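Local coordinates for pseudoazurin (Blue copper protein) (Sinorhizobium meliloti, PDB 3TU6) that binds one copper ion per molecule and probably shuttles electrons between redox partners in the periplasm, as expected of a type 1 blue copper cupredoxin, at residues P73-Y78 with E101-I106; A91-E96 with A121-G126. All blocks are in the same frame, centred on the assembly; numbering follows the deposited sequence.

Contact 1 (P73-Y78 with E101-I106); sequences PGVYMY and EAVKGI
In the cupredoxin beta-fold of pseudoazurin, strand 74-79 receives on one face the short helix 100-104 and the turn that follows it; the contact is a small apolar strand-to-helix packing. Among CA atoms, those of Met-77 and Val-103 come nearest, 7.2 Å apart, a spacing bridged by side chains with no hydrogen bond between the segments. Val-75 and Met-77, two residues apart on the strand, both direct CB at the helix, whereas Tyr-76 between them directs its own to the other face of the sheet.

Val-103 is the central residue of the helical side and touches both strand residues. Its branch point CB lies 3.8 Å from Met-77 CG, and the two side chains cross at about a right angle. Met-77 has CG anti to its carbonyl carbon (chi1 -59°) and bends again at chi2 and chi3, which turns the thioether away from Val-103 and leaves CG as the atom that touches it. The two methyls of Val-103 divide the approach to Val-75: CG1 comes within 3.8 Å of the backbone Val-75 O, while CG2 stands 4.2 Å from Val-75 CG1. Phe-120 of helix 112-125 touches both Met-77 and Val-103, extending this apolar cluster towards the C-terminal helix.

Beyond the helix, Gly-105 N bonds back to Ala-102 O (3.2 Å), and the chain then brings Ile-106 towards the strand. With chi2 at -178°, the isoleucine extends its long branch, placing CD1 4.3 Å from Met-77 CB.

Contact 2 (A91-E96 with A121-G126); sequences AIVVGE and AEIESG
The last turn of the C-terminal helix 112-125 packs over strand 89-94 of the cupredoxin beta-fold, with Ile-123 meeting Val-93 and Ala-91 in a purely apolar contact. Along 121-126, Ala-121 comes first and serves the helix itself: its carbonyl O takes the backbone Ser-125 N at 2.9 Å. Next, the Glu-122 side chain touches Val-24 of the adjoining strand 19-27, as does that of Ile-123.

Ile-123 makes the contact. Ile-123 CA is 8.2 Å from Val-93 CA, and the two side chains span this gap by reaching for each other tip to tip. Ile-123 CD1 lies 3.6 Å from Val-93 CG2, and Ile-123 CG1 follows at 3.9 Å from the same Val-93 CG2. A chi1 of -66° sets CG1 beside the backbone N, and the extended chi2 (168°) carries CD1 outward to Val-93. Ile-123 CD1 also approaches Ala-91 CB at 4.4 Å, two residues back along the strand on the same face.

Glu-124 turns to another partner, its OE2 forming a salt bridge with Lys-104 of helix 100-104. Gly-126 is the first residue to leave helical geometry, with a positive phi. The serine hydroxyl before it bonds back to the helix: Ser-125 OG donates to Ala-121 O at 2.8 Å, tilted 25° from the carbonyl plane and on the face opposite to Ser-125 N.

How the contacts relate
Contacts 1 and 2 rest on neighbouring strands of one sheet, their centres 10 Å apart. The strands are tied by probable backbone hydrogen bonds, Gly-74 N to Val-94 O (2.7 Å) and Tyr-76 N to Ile-92 O (2.8 Å), while Met-77 touches Ala-91 side by side on the same face. Both contacts are largely buried and apolar, but contact 1 buries 160 Å² through two strand side chains and a helix-plus-turn, against 100 Å² in contact 2. Each includes one partly exposed isoleucine, yet in contact 2 it is the whole helical side. Neither interface has a hydrogen bond across it.

Contact 1 (P73-Y78 with E101-I106)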
ATOM      1  N   PRO A  73     -11.960   8.166   3.973  1.00 33.61           N
ATOM      2  CA  PRO A  73     -11.411   7.237   4.958  1.00 32.67           C
ATOM      3  C   PRO A  73     -11.580   5.774   4.547  1.00 31.52           C
ATOM      4  O   PRO A  73     -12.516   5.438   3.821  1.00 30.60           O
ATOM      5  CB  PRO A  73     -12.226   7.540   6.218  1.00 33.23           C
ATOM      6  CG  PRO A  73     -13.522   8.036   5.711  1.00 35.72           C
ATOM      7  CD  PRO A  73     -13.222   8.772   4.438  1.00 34.92           C
ATOM      8  N   GLY A  74     -10.670   4.923   5.016  1.00 29.65           N
ATOM      9  CA  GLY A  74     -10.695   3.496   4.702  1.00 28.90           C
ATOM     10  C   GLY A  74      -9.308   2.935   4.458  1.00 27.54           C
ATOM     11  O   GLY A  74      -8.304   3.628   4.636  1.00 27.13           O
ATOM     12  N   VAL A  75      -9.260   1.671   4.050  1.00 26.09           N
ATOM     13  CA  VAL A  75      -8.009   0.996   3.732  1.00 24.95           C
ATOM     14  C   VAL A  75      -7.758   1.038   2.227  1.00 24.45           C
ATOM     15  O   VAL A  75      -8.640   0.699   1.434  1.00 23.88           O
ATOM     16  CB  VAL A  75      -8.028  -0.474   4.192  1.00 24.41           C
ATOM     17  CG1 VAL A  75      -6.682  -1.135   3.918  1.00 17.01           C
ATOM     18  CG2 VAL A  75      -8.381  -0.563   5.669  1.00 25.17           C
ATOM     19  N   TYR A  76      -6.555   1.462   1.852  1.00 21.27           N
ATOM     20  CA  TYR A  76      -6.126   1.503   0.460  1.00 20.52           C
ATOM     21  C   TYR A  76      -5.064   0.428   0.243  1.00 19.49           C
ATOM     22  O   TYR A  76      -3.975   0.511   0.812  1.00 17.31           O
ATOM     23  CB  TYR A  76      -5.543   2.878   0.124  1.00 20.99           C
ATOM     24  CG  TYR A  76      -6.544   4.015   0.140  1.00 20.52           C
ATOM     25  CD1 TYR A  76      -7.070   4.496   1.340  1.00 27.86           C
ATOM     26  CD2 TYR A  76      -6.948   4.627  -1.043  1.00 19.22           C
ATOM     27  CE1 TYR A  76      -7.982   5.544   1.355  1.00 22.66           C
ATOM     28  CE2 TYR A  76      -7.860   5.673  -1.036  1.00 21.45           C
ATOM     29  CZ  TYR A  76      -8.371   6.128   0.163  1.00 24.29           C
ATOM     30  OH  TYR A  76      -9.275   7.165   0.165  1.00 29.50           O
ATOM     31  N   MET A  77      -5.386  -0.583  -0.564  1.00 19.69           N
ATOM     32  CA  MET A  77      -4.439  -1.647  -0.898  1.00 20.04           C
ATOM     33  C   MET A  77      -3.807  -1.368  -2.257  1.00 20.26           C
ATOM     34  O   MET A  77      -4.510  -1.272  -3.265  1.00 21.13           O
ATOM     35  CB  MET A  77      -5.139  -3.007  -0.928  1.00 20.04           C
ATOM     36  CG  MET A  77      -5.812  -3.401   0.382  1.00 20.00           C
ATOM     37  SD  MET A  77      -4.683  -3.570   1.778  1.00 22.39           S
ATOM     38  CE  MET A  77      -3.676  -4.958   1.251  1.00 13.33           C
ATOM     39  N   TYR A  78      -2.482  -1.239  -2.273  1.00 19.93           N
ATOM     40  CA  TYR A  78      -1.737  -0.919  -3.491  1.00 19.40           C
ATOM     41  C   TYR A  78      -0.612  -1.929  -3.715  1.00 19.70           C
ATOM     42  O   TYR A  78      -0.260  -2.691  -2.811  1.00 20.59           O
ATOM     43  CB  TYR A  78      -1.185   0.508  -3.415  1.00 18.97           C
ATOM     44  CG  TYR A  78      -0.116   0.716  -2.364  1.00 19.57           C
ATOM     45  CD1 TYR A  78       1.226   0.497  -2.661  1.00 10.53           C
ATOM     46  CD2 TYR A  78      -0.444   1.136  -1.077  1.00 17.58           C
ATOM     47  CE1 TYR A  78       2.209   0.678  -1.707  1.00 13.39           C
ATOM     48  CE2 TYR A  78       0.540   1.331  -0.113  1.00 20.81           C
ATOM     49  CZ  TYR A  78       1.865   1.101  -0.437  1.00 16.49           C
ATOM     50  OH  TYR A  78       2.850   1.289   0.503  1.00 16.41           O
ATOM     51  N   GLU A 101     -13.222  -5.417   5.555  1.00 37.76           N
ATOM     52  CA  GLU A 101     -13.815  -6.679   5.115  1.00 39.18           C
ATOM     53  C   GLU A 101     -13.792  -6.801   3.589  1.00 37.52           C
ATOM     54  O   GLU A 101     -13.520  -7.875   3.051  1.00 37.05           O
ATOM     55  CB  GLU A 101     -15.254  -6.799   5.631  1.00 41.52           C
ATOM     56  CG  GLU A 101     -15.890  -8.172   5.424  1.00 49.16           C
ATOM     57  CD  GLU A 101     -17.329  -8.248   5.918  1.00 60.11           C
ATOM     58  OE1 GLU A 101     -17.826  -7.260   6.501  1.00 64.34           O
ATOM     59  OE2 GLU A 101     -17.965  -9.305   5.721  1.00 64.41           O
ATOM     60  N   ALA A 102     -14.074  -5.696   2.902  1.00 35.27           N
ATOM     61  CA  ALA A 102     -14.109  -5.676   1.441  1.00 34.99           C
ATOM     62  C   ALA A 102     -12.725  -5.894   0.828  1.00 32.55           C
ATOM     63  O   ALA A 102     -12.584  -6.655  -0.131  1.00 33.01           O
ATOM     64  CB  ALA A 102     -14.704  -4.364   0.944  1.00 35.60           C
ATOM     65  N   VAL A 103     -11.713  -5.231   1.383  1.00 30.80           N
ATOM     66  CA  VAL A 103     -10.342  -5.338   0.863  1.00 29.97           C
ATOM     67  C   VAL A 103      -9.707  -6.710   1.118  1.00 29.25           C
ATOM     68  O   VAL A 103      -8.772  -7.097   0.421  1.00 27.50           O
ATOM     69  CB  VAL A 103      -9.415  -4.233   1.423  1.00 29.25           C
ATOM     70  CG1 VAL A 103      -9.934  -2.855   1.026  1.00 32.44           C
ATOM     71  CG2 VAL A 103      -9.274  -4.350   2.936  1.00 30.71           C
ATOM     72  N   LYS A 104     -10.212  -7.441   2.112  1.00 29.75           N
ATOM     73  CA  LYS A 104      -9.758  -8.814   2.362  1.00 30.22           C
ATOM     74  C   LYS A 104     -10.126  -9.769   1.224  1.00 31.09           C
ATOM     75  O   LYS A 104      -9.423 -10.754   0.990  1.00 30.41           O
ATOM     76  CB  LYS A 104     -10.330  -9.352   3.681  1.00 31.13           C
ATOM     77  CG  LYS A 104      -9.529  -8.970   4.913  1.00 32.94           C
ATOM     78  CD  LYS A 104     -10.172  -9.513   6.180  1.00 33.39           C
ATOM     79  CE  LYS A 104      -9.230  -9.423   7.367  1.00 33.16           C
ATOM     80  NZ  LYS A 104      -9.894  -9.808   8.646  1.00 31.33           N
ATOM     81  N   GLY A 105     -11.217  -9.472   0.520  1.00 31.63           N
ATOM     82  CA  GLY A 105     -11.762 -10.373  -0.497  1.00 32.28           C
ATOM     83  C   GLY A 105     -11.296 -10.161  -1.928  1.00 30.95           C
ATOM     84  O   GLY A 105     -11.755 -10.866  -2.828  1.00 30.44           O
ATOM     85  N   ILE A 106     -10.392  -9.209  -2.154  1.00 30.37           N
ATOM     86  CA  ILE A 106      -9.908  -8.928  -3.512  1.00 29.99           C
ATOM     87  C   ILE A 106      -8.841  -9.943  -3.940  1.00 30.91           C
ATOM     88  O   ILE A 106      -8.433 -10.797  -3.151  1.00 29.72           O
ATOM     89  CB  ILE A 106      -9.376  -7.470  -3.664  1.00 30.13           C
ATOM     90  CG1 ILE A 106      -8.029  -7.280  -2.958  1.00 25.43           C
ATOM     91  CG2 ILE A 106     -10.402  -6.472  -3.141  1.00 28.61           C
ATOM     92  CD1 ILE A 106      -7.500  -5.861  -3.044  1.00 27.41           C
TER

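Contact 2 (A91-E96 with A121-G126)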
ATOM      1  N   ALA A  91      -0.172  -1.056   2.316  1.00 16.50           N
ATOM      2  CA  ALA A  91      -1.473  -0.536   2.710  1.00 17.74           C
ATOM      3  C   ALA A  91      -1.362   0.893   3.229  1.00 19.32           C
ATOM      4  O   ALA A  91      -0.360   1.266   3.841  1.00 20.13           O
ATOM      5  CB  ALA A  91      -2.093  -1.430   3.770  1.00 16.52           C
ATOM      6  N   ILE A  92      -2.394   1.686   2.960  1.00 21.49           N
ATOM      7  CA  ILE A  92      -2.553   2.996   3.578  1.00 22.67           C
ATOM      8  C   ILE A  92      -3.913   3.011   4.260  1.00 21.70           C
ATOM      9  O   ILE A  92      -4.942   2.894   3.595  1.00 21.84           O
ATOM     10  CB  ILE A  92      -2.492   4.149   2.553  1.00 21.05           C
ATOM     11  CG1 ILE A  92      -1.215   4.065   1.716  1.00 25.59           C
ATOM     12  CG2 ILE A  92      -2.572   5.492   3.268  1.00 22.04           C
ATOM     13  CD1 ILE A  92      -1.093   5.168   0.684  1.00 22.93           C
ATOM     14  N   VAL A  93      -3.908   3.130   5.584  1.00 21.78           N
ATOM     15  CA  VAL A  93      -5.142   3.208   6.360  1.00 22.91           C
ATOM     16  C   VAL A  93      -5.433   4.674   6.666  1.00 24.25           C
ATOM     17  O   VAL A  93      -4.624   5.354   7.304  1.00 24.64           O
ATOM     18  CB  VAL A  93      -5.037   2.405   7.671  1.00 22.81           C
ATOM     19  CG1 VAL A  93      -6.368   2.406   8.407  1.00 22.37           C
ATOM     20  CG2 VAL A  93      -4.584   0.976   7.383  1.00 22.06           C
ATOM     21  N   VAL A  94      -6.582   5.153   6.194  1.00 24.87           N
ATOM     22  CA  VAL A  94      -6.983   6.547   6.358  1.00 25.99           C
ATOM     23  C   VAL A  94      -8.156   6.617   7.329  1.00 27.92           C
ATOM     24  O   VAL A  94      -9.237   6.108   7.037  1.00 27.69           O
ATOM     25  CB  VAL A  94      -7.393   7.170   5.010  1.00 26.76           C
ATOM     26  CG1 VAL A  94      -7.669   8.658   5.170  1.00 22.44           C
ATOM     27  CG2 VAL A  94      -6.312   6.935   3.965  1.00 27.34           C
ATOM     28  N   GLY A  95      -7.937   7.240   8.485  1.00 31.48           N
ATOM     29  CA  GLY A  95      -8.949   7.277   9.537  1.00 34.20           C
ATOM     30  C   GLY A  95      -9.221   5.877  10.058  1.00 37.29           C
ATOM     31  O   GLY A  95      -8.287   5.141  10.379  1.00 37.00           O
ATOM     32  N   GLU A  96     -10.498   5.507  10.125  1.00 41.73           N
ATOM     33  CA  GLU A  96     -10.897   4.164  10.548  1.00 45.09           C
ATOM     34  C   GLU A  96     -11.034   3.235   9.341  1.00 45.38           C
ATOM     35  O   GLU A  96     -11.569   3.641   8.307  1.00 46.06           O
ATOM     36  CB  GLU A  96     -12.221   4.212  11.310  1.00 47.73           C
ATOM     37  CG  GLU A  96     -12.155   4.985  12.619  1.00 52.66           C
ATOM     38  CD  GLU A  96     -13.453   4.925  13.408  1.00 60.08           C
ATOM     39  OE1 GLU A  96     -14.442   4.351  12.902  1.00 62.43           O
ATOM     40  OE2 GLU A  96     -13.482   5.454  14.539  1.00 65.97           O
ATOM     41  N   ALA A 121      -3.197  -8.485   9.754  1.00 24.17           N
ATOM     42  CA  ALA A 121      -2.896  -8.775  11.160  1.00 24.92           C
ATOM     43  C   ALA A 121      -2.272  -7.556  11.845  1.00 25.13           C
ATOM     44  O   ALA A 121      -2.557  -7.278  13.013  1.00 24.56           O
ATOM     45  CB  ALA A 121      -1.970  -9.979  11.274  1.00 23.72           C
ATOM     46  N   GLU A 122      -1.431  -6.832  11.109  1.00 24.83           N
ATOM     47  CA  GLU A 122      -0.768  -5.633  11.624  1.00 24.82           C
ATOM     48  C   GLU A 122      -1.778  -4.522  11.921  1.00 24.79           C
ATOM     49  O   GLU A 122      -1.682  -3.851  12.947  1.00 23.93           O
ATOM     50  CB  GLU A 122       0.290  -5.139  10.627  1.00 24.81           C
ATOM     51  CG  GLU A 122       1.221  -4.056  11.171  1.00 28.44           C
ATOM     52  CD  GLU A 122       2.308  -3.645  10.182  1.00 41.31           C
ATOM     53  OE1 GLU A 122       2.662  -2.446  10.156  1.00 41.72           O
ATOM     54  OE2 GLU A 122       2.812  -4.510   9.433  1.00 34.36           O
ATOM     55  N   ILE A 123      -2.743  -4.340  11.022  1.00 24.24           N
ATOM     56  CA  ILE A 123      -3.781  -3.321  11.186  1.00 22.47           C
ATOM     57  C   ILE A 123      -4.741  -3.672  12.324  1.00 24.53           C
ATOM     58  O   ILE A 123      -5.069  -2.823  13.152  1.00 24.92           O
ATOM     59  CB  ILE A 123      -4.600  -3.132   9.887  1.00 21.84           C
ATOM     60  CG1 ILE A 123      -3.725  -2.542   8.778  1.00 18.98           C
ATOM     61  CG2 ILE A 123      -5.790  -2.213  10.127  1.00 21.47           C
ATOM     62  CD1 ILE A 123      -4.364  -2.605   7.407  1.00  9.30           C
ATOM     63  N   GLU A 124      -5.186  -4.925  12.357  1.00 25.24           N
ATOM     64  CA  GLU A 124      -6.189  -5.359  13.329  1.00 28.13           C
ATOM     65  C   GLU A 124      -5.623  -5.497  14.741  1.00 29.14           C
ATOM     66  O   GLU A 124      -6.158  -4.912  15.684  1.00 29.72           O
ATOM     67  CB  GLU A 124      -6.816  -6.686  12.891  1.00 29.85           C
ATOM     68  CG  GLU A 124      -7.683  -6.578  11.644  1.00 37.29           C
ATOM     69  CD  GLU A 124      -8.132  -7.932  11.129  1.00 39.92           C
ATOM     70  OE1 GLU A 124      -8.795  -8.670  11.888  1.00 50.93           O
ATOM     71  OE2 GLU A 124      -7.824  -8.257   9.962  1.00 40.38           O
ATOM     72  N   SER A 125      -4.543  -6.265  14.879  1.00 29.96           N
ATOM     73  CA  SER A 125      -4.017  -6.640  16.198  1.00 32.35           C
ATOM     74  C   SER A 125      -2.638  -6.059  16.533  1.00 33.08           C
ATOM     75  O   SER A 125      -2.159  -6.228  17.655  1.00 32.90           O
ATOM     76  CB  SER A 125      -3.967  -8.167  16.319  1.00 32.30           C
ATOM     77  OG  SER A 125      -3.065  -8.728  15.381  1.00 31.50           O
ATOM     78  N   GLY A 126      -2.002  -5.385  15.576  1.00 35.17           N
ATOM     79  CA  GLY A 126      -0.667  -4.817  15.783  1.00 37.12           C
ATOM     80  C   GLY A 126       0.437  -5.666  15.175  1.00 39.72           C
ATOM     81  O   GLY A 126       1.353  -5.137  14.541  1.00 40.03           O
TER